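Local coordinates for protein yciO (Escherichia coli, PDB 1K7J), which is of unknown function but may bind double-stranded RNA, at residues N11-Q14 and R15-N18; E45-N48 and A49-R52. One frame throughout, in Å; residues are numbered along the deposited sequence.

Interaction 1 (N11-Q14 and R15-N18); sequences NPQQ and RLIN
Q14 and N18, one turn apart at the surface start of helix 14-25, join through both side chain and backbone where the loop after strand 3-6 runs into the helix. The side-chain bond is nearly straight, Q14 NE2 to N18 OD1 at 3.0 Å. Its two ends are used differently: N18 OD1 lies in the amide plane of Q14, whereas NE2 stands above the carbonyl plane of N18, 44° out of it, and the two amide planes are turned 49° apart. With CG anti to the backbone N (chi1 -162°), the bend at chi2 turns the Q14 amide along the helix flank, so that NE2 faces N18, while Q14 CG passes 3.8 Å from N18 ND2. Beneath this amide pair, N18 N donates to Q14 O at 2.8 Å.

Q13 occupies the N-cap position, and its carbonyl opens the helical hydrogen-bond series: Q13 O accepts from I17 N at 3.1 Å, within the carbonyl plane, and weakly from L16 N. The Q13 side chain turns to the preceding loop instead, where OE1 accepts from H8 N.

On the flank facing the protein, I17 brings CG1 to 4.0 Å from P12 CB, an apolar contact that ties the residue before the cap to the first turn. Both side chains also rest on I7 and on helix 127-136, P12 against P127 and I128, I17 against A131 and L132. Along the first turn, L16 CD2 lies over one face of the R15 guanidinium, 3.7 Å above its plane and displaced toward the rim.

Interaction 2 (E45-N48 and A49-R52); sequences EDKN and AMER
The N-terminus of helix 47-57 is capped by D46, whose carboxylate turns back onto the first helical turn. D46 OD1 accepts from A49 N at 2.8 Å, and the N-H comes from above the carboxylate plane, 38° out of it. A chi1 of -162° sets the D46 carboxylate beside its own carbonyl carbon and brings OD1 to the A49 N-H, 3.6 Å from A49 CB. The negative charge there probably interacts favourably with the helix dipole. D46 serves the turn a second time through its backbone, its O accepting from M50 N at 3.2 Å.

On the outer flank K47 and E51, a turn apart, are joined through a water rather than directly. K47 NZ donates to this water at 2.7 Å. The water in turn donates to E51 OE1 at 2.6 Å, bridging opposite charges whose atoms are not in direct contact. The lysine chain also passes the selenomethionine M50, whose methyl CE comes within 3.5 Å of K47 NZ; M50 packs further against F65, R110 and L111. R52 N donates to N48 O at 3.1 Å, and R52 CG lies close to the same oxygen, while the guanidinium continues away to a salt bridge with D169 and a hydrogen bond to Q167 O. An aspartate at the N-cap accepting from the backbone N-H three residues on is the classic side-chain N-cap of an alpha-helix.

How the interactions relate
Both interactions lie at the first turn of a helix, yet on separate helices, 14-25 and 47-57, with centres 25 Å apart and nearest atoms about 14 Å apart. Interaction 1 is a surface contact farther from the middle of the chain, with I17 alone buried; interaction 2 is partly buried and encloses A49 and M50. Their chemistry also differs. At 11-18 a neutral amide pair bonds directly, and an apolar flank leans on helix 127-136. At 45-52 opposite charges meet through water, and an arginine reaches a salt bridge beyond the helix. Of the two N-cap side chains, only the acidic one in interaction 2 caps its own helix.

Interaction 1 (N11-Q14 and R15-N18)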
ATOM      1  N   ASN A  11     -11.151  -9.984  13.003  1.00 15.10           N
ATOM      2  CA  ASN A  11     -11.089 -11.401  12.671  1.00 15.49           C
ATOM      3  C   ASN A  11     -11.721 -11.581  11.294  1.00 14.01           C
ATOM      4  O   ASN A  11     -12.858 -12.035  11.170  1.00 14.21           O
ATOM      5  CB  ASN A  11     -11.860 -12.203  13.720  1.00 18.09           C
ATOM      6  CG  ASN A  11     -11.684 -13.693  13.555  1.00 20.36           C
ATOM      7  OD1 ASN A  11     -10.564 -14.201  13.575  1.00 22.05           O
ATOM      8  ND2 ASN A  11     -12.794 -14.407  13.396  1.00 22.19           N
ATOM      9  N   PRO A  12     -10.980 -11.223  10.234  1.00 12.61           N
ATOM     10  CA  PRO A  12     -11.474 -11.334   8.858  1.00 11.55           C
ATOM     11  C   PRO A  12     -11.917 -12.722   8.406  1.00 11.12           C
ATOM     12  O   PRO A  12     -11.212 -13.712   8.606  1.00 11.49           O
ATOM     13  CB  PRO A  12     -10.312 -10.783   8.027  1.00 11.74           C
ATOM     14  CG  PRO A  12      -9.111 -11.081   8.873  1.00 12.59           C
ATOM     15  CD  PRO A  12      -9.584 -10.749  10.261  1.00 12.44           C
ATOM     16  N   GLN A  13     -13.097 -12.776   7.795  1.00 10.14           N
ATOM     17  CA  GLN A  13     -13.642 -14.034   7.300  1.00 10.32           C
ATOM     18  C   GLN A  13     -12.774 -14.497   6.137  1.00 10.38           C
ATOM     19  O   GLN A  13     -12.640 -13.797   5.133  1.00  9.86           O
ATOM     20  CB  GLN A  13     -15.093 -13.849   6.833  1.00 10.55           C
ATOM     21  CG  GLN A  13     -16.050 -13.367   7.924  1.00 10.86           C
ATOM     22  CD  GLN A  13     -16.254 -11.862   7.919  1.00 10.99           C
ATOM     23  OE1 GLN A  13     -15.300 -11.093   7.806  1.00 10.14           O
ATOM     24  NE2 GLN A  13     -17.508 -11.435   8.057  1.00 11.54           N
ATOM     25  N   GLN A  14     -12.185 -15.679   6.272  1.00 10.68           N
ATOM     26  CA  GLN A  14     -11.307 -16.209   5.235  1.00 10.96           C
ATOM     27  C   GLN A  14     -11.982 -16.331   3.871  1.00 10.90           C
ATOM     28  O   GLN A  14     -11.348 -16.124   2.836  1.00 11.24           O
ATOM     29  CB  GLN A  14     -10.755 -17.570   5.657  1.00 11.41           C
ATOM     30  CG  GLN A  14      -9.534 -18.001   4.867  1.00 12.08           C
ATOM     31  CD  GLN A  14      -8.368 -17.054   5.055  1.00 12.43           C
ATOM     32  OE1 GLN A  14      -7.985 -16.743   6.185  1.00 13.91           O
ATOM     33  NE2 GLN A  14      -7.790 -16.593   3.950  1.00 12.42           N
ATOM     34  N   ARG A  15     -13.267 -16.671   3.864  1.00 11.16           N
ATOM     35  CA  ARG A  15     -14.000 -16.818   2.612  1.00 11.72           C
ATOM     36  C   ARG A  15     -13.993 -15.531   1.790  1.00 11.24           C
ATOM     37  O   ARG A  15     -13.796 -15.562   0.573  1.00 11.47           O
ATOM     38  CB  ARG A  15     -15.445 -17.235   2.895  1.00 12.61           C
ATOM     39  CG  ARG A  15     -16.319 -17.349   1.660  1.00 14.43           C
ATOM     40  CD  ARG A  15     -17.747 -17.704   2.043  1.00 15.24           C
ATOM     41  NE  ARG A  15     -18.381 -16.649   2.828  1.00 16.08           N
ATOM     42  CZ  ARG A  15     -19.230 -15.752   2.336  1.00 16.07           C
ATOM     43  NH1 ARG A  15     -19.557 -15.779   1.050  1.00 16.36           N
ATOM     44  NH2 ARG A  15     -19.750 -14.824   3.132  1.00 16.21           N
ATOM     45  N   LEU A  16     -14.209 -14.399   2.455  1.00 10.57           N
ATOM     46  CA  LEU A  16     -14.237 -13.115   1.759  1.00 10.13           C
ATOM     47  C   LEU A  16     -12.830 -12.654   1.388  1.00  9.65           C
ATOM     48  O   LEU A  16     -12.628 -12.036   0.342  1.00  9.56           O
ATOM     49  CB  LEU A  16     -14.954 -12.066   2.614  1.00 10.35           C
ATOM     50  CG  LEU A  16     -16.432 -12.399   2.861  1.00 10.66           C
ATOM     51  CD1 LEU A  16     -17.085 -11.312   3.699  1.00 10.98           C
ATOM     52  CD2 LEU A  16     -17.150 -12.548   1.523  1.00 11.39           C
ATOM     53  N   ILE A  17     -11.858 -12.958   2.242  1.00  9.51           N
ATOM     54  CA  ILE A  17     -10.472 -12.607   1.952  1.00  9.38           C
ATOM     55  C   ILE A  17     -10.064 -13.364   0.688  1.00  9.54           C
ATOM     56  O   ILE A  17      -9.464 -12.795  -0.225  1.00  9.11           O
ATOM     57  CB  ILE A  17      -9.531 -13.018   3.111  1.00  8.43           C
ATOM     58  CG1 ILE A  17      -9.763 -12.109   4.320  1.00  8.70           C
ATOM     59  CG2 ILE A  17      -8.074 -12.957   2.660  1.00  8.63           C
ATOM     60  CD1 ILE A  17      -9.383 -10.648   4.083  1.00  8.49           C
ATOM     61  N   ASN A  18     -10.402 -14.650   0.631  1.00 10.20           N
ATOM     62  CA  ASN A  18     -10.056 -15.461  -0.532  1.00 10.74           C
ATOM     63  C   ASN A  18     -10.716 -14.937  -1.803  1.00 10.64           C
ATOM     64  O   ASN A  18     -10.076 -14.854  -2.851  1.00 10.84           O
ATOM     65  CB  ASN A  18     -10.432 -16.929  -0.300  1.00 11.80           C
ATOM     66  CG  ASN A  18      -9.517 -17.614   0.703  1.00 12.74           C
ATOM     67  OD1 ASN A  18      -8.461 -17.086   1.055  1.00 13.17           O
ATOM     68  ND2 ASN A  18      -9.911 -18.801   1.156  1.00 14.06           N
TER

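Interaction 2 (E45-N48 and A49-R52)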
ATOM      1  N   GLU A  45       1.810  -7.828 -11.489  1.00 14.44           N
ATOM      2  CA  GLU A  45       1.965  -8.258 -12.878  1.00 15.20           C
ATOM      3  C   GLU A  45       1.028  -7.630 -13.912  1.00 15.74           C
ATOM      4  O   GLU A  45       1.254  -7.776 -15.116  1.00 16.18           O
ATOM      5  CB  GLU A  45       1.822  -9.783 -12.966  1.00 15.86           C
ATOM      6  CG  GLU A  45       2.813 -10.578 -12.121  1.00 16.25           C
ATOM      7  CD  GLU A  45       2.373 -10.763 -10.671  1.00 16.67           C
ATOM      8  OE1 GLU A  45       1.288 -10.270 -10.290  1.00 15.65           O
ATOM      9  OE2 GLU A  45       3.119 -11.413  -9.908  1.00 16.91           O
ATOM     10  N   ASP A  46      -0.009  -6.934 -13.461  1.00 16.15           N
ATOM     11  CA  ASP A  46      -0.988  -6.345 -14.374  1.00 16.48           C
ATOM     12  C   ASP A  46      -0.783  -4.860 -14.674  1.00 16.43           C
ATOM     13  O   ASP A  46      -1.023  -4.006 -13.822  1.00 15.82           O
ATOM     14  CB  ASP A  46      -2.395  -6.560 -13.809  1.00 17.65           C
ATOM     15  CG  ASP A  46      -3.478  -6.393 -14.855  1.00 18.46           C
ATOM     16  OD1 ASP A  46      -3.593  -5.293 -15.429  1.00 18.72           O
ATOM     17  OD2 ASP A  46      -4.213  -7.373 -15.101  1.00 19.20           O
ATOM     18  N   LYS A  47      -0.363  -4.553 -15.898  1.00 16.50           N
ATOM     19  CA  LYS A  47      -0.133  -3.167 -16.289  1.00 16.73           C
ATOM     20  C   LYS A  47      -1.419  -2.347 -16.383  1.00 16.14           C
ATOM     21  O   LYS A  47      -1.433  -1.166 -16.029  1.00 15.99           O
ATOM     22  CB  LYS A  47       0.611  -3.105 -17.626  1.00 17.87           C
ATOM     23  CG  LYS A  47       0.812  -1.685 -18.132  1.00 20.10           C
ATOM     24  CD  LYS A  47       1.595  -1.647 -19.434  1.00 21.59           C
ATOM     25  CE  LYS A  47       1.646  -0.231 -19.990  1.00 22.05           C
ATOM     26  NZ  LYS A  47       2.236   0.732 -19.017  1.00 23.31           N
ATOM     27  N   ASN A  48      -2.498  -2.960 -16.863  1.00 16.38           N
ATOM     28  CA  ASN A  48      -3.764  -2.242 -16.980  1.00 16.32           C
ATOM     29  C   ASN A  48      -4.291  -1.807 -15.615  1.00 15.56           C
ATOM     30  O   ASN A  48      -4.804  -0.698 -15.466  1.00 14.94           O
ATOM     31  CB  ASN A  48      -4.815  -3.100 -17.691  1.00 17.94           C
ATOM     32  CG  ASN A  48      -4.488  -3.325 -19.154  1.00 19.74           C
ATOM     33  OD1 ASN A  48      -4.116  -2.392 -19.867  1.00 20.10           O
ATOM     34  ND2 ASN A  48      -4.634  -4.562 -19.611  1.00 21.14           N
ATOM     35  N   ALA A  49      -4.167  -2.680 -14.618  1.00 14.46           N
ATOM     36  CA  ALA A  49      -4.626  -2.350 -13.274  1.00 13.85           C
ATOM     37  C   ALA A  49      -3.761  -1.228 -12.709  1.00 13.55           C
ATOM     38  O   ALA A  49      -4.260  -0.327 -12.036  1.00 13.55           O
ATOM     39  CB  ALA A  49      -4.554  -3.581 -12.372  1.00 13.35           C
HETATM   40  N   MSE A  50      -2.460  -1.291 -12.981  1.00 14.05           N
HETATM   41  CA  MSE A  50      -1.536  -0.258 -12.518  1.00 14.38           C
HETATM   42  C   MSE A  50      -2.008   1.096 -13.032  1.00 14.51           C
HETATM   43  O   MSE A  50      -2.139   2.060 -12.273  1.00 14.51           O
HETATM   44  CB  MSE A  50      -0.124  -0.526 -13.050  1.00 15.73           C
HETATM   45  CG  MSE A  50       0.837   0.651 -12.865  1.00 17.61           C
HETATM   46 SE   MSE A  50       2.371   0.600 -14.042  1.00 17.99          SE
HETATM   47  CE  MSE A  50       1.523   1.294 -15.635  1.00 19.49           C
ATOM     48  N   GLU A  51      -2.266   1.157 -14.336  1.00 14.76           N
ATOM     49  CA  GLU A  51      -2.709   2.387 -14.975  1.00 15.30           C
ATOM     50  C   GLU A  51      -3.986   2.926 -14.336  1.00 14.52           C
ATOM     51  O   GLU A  51      -4.115   4.127 -14.101  1.00 14.77           O
ATOM     52  CB  GLU A  51      -2.927   2.143 -16.467  1.00 16.70           C
ATOM     53  CG  GLU A  51      -3.202   3.406 -17.266  1.00 18.62           C
ATOM     54  CD  GLU A  51      -2.174   4.494 -17.012  1.00 20.08           C
ATOM     55  OE1 GLU A  51      -0.966   4.174 -16.951  1.00 20.34           O
ATOM     56  OE2 GLU A  51      -2.574   5.672 -16.879  1.00 20.38           O
ATOM     57  N   ARG A  52      -4.930   2.033 -14.052  1.00 14.21           N
ATOM     58  CA  ARG A  52      -6.185   2.432 -13.431  1.00 14.08           C
ATOM     59  C   ARG A  52      -5.946   3.066 -12.066  1.00 14.56           C
ATOM     60  O   ARG A  52      -6.579   4.060 -11.714  1.00 14.65           O
ATOM     61  CB  ARG A  52      -7.111   1.222 -13.286  1.00 14.14           C
ATOM     62  CG  ARG A  52      -7.667   0.715 -14.607  1.00 14.50           C
ATOM     63  CD  ARG A  52      -8.464  -0.559 -14.410  1.00 14.33           C
ATOM     64  NE  ARG A  52      -9.624  -0.355 -13.547  1.00 14.73           N
ATOM     65  CZ  ARG A  52     -10.322  -1.344 -12.997  1.00 14.65           C
ATOM     66  NH1 ARG A  52      -9.975  -2.605 -13.219  1.00 14.47           N
ATOM     67  NH2 ARG A  52     -11.367  -1.073 -12.226  1.00 15.01           N
TER
HETATM   68  O   HOH W   1       0.278   2.626 -18.695  1.00 36.30           O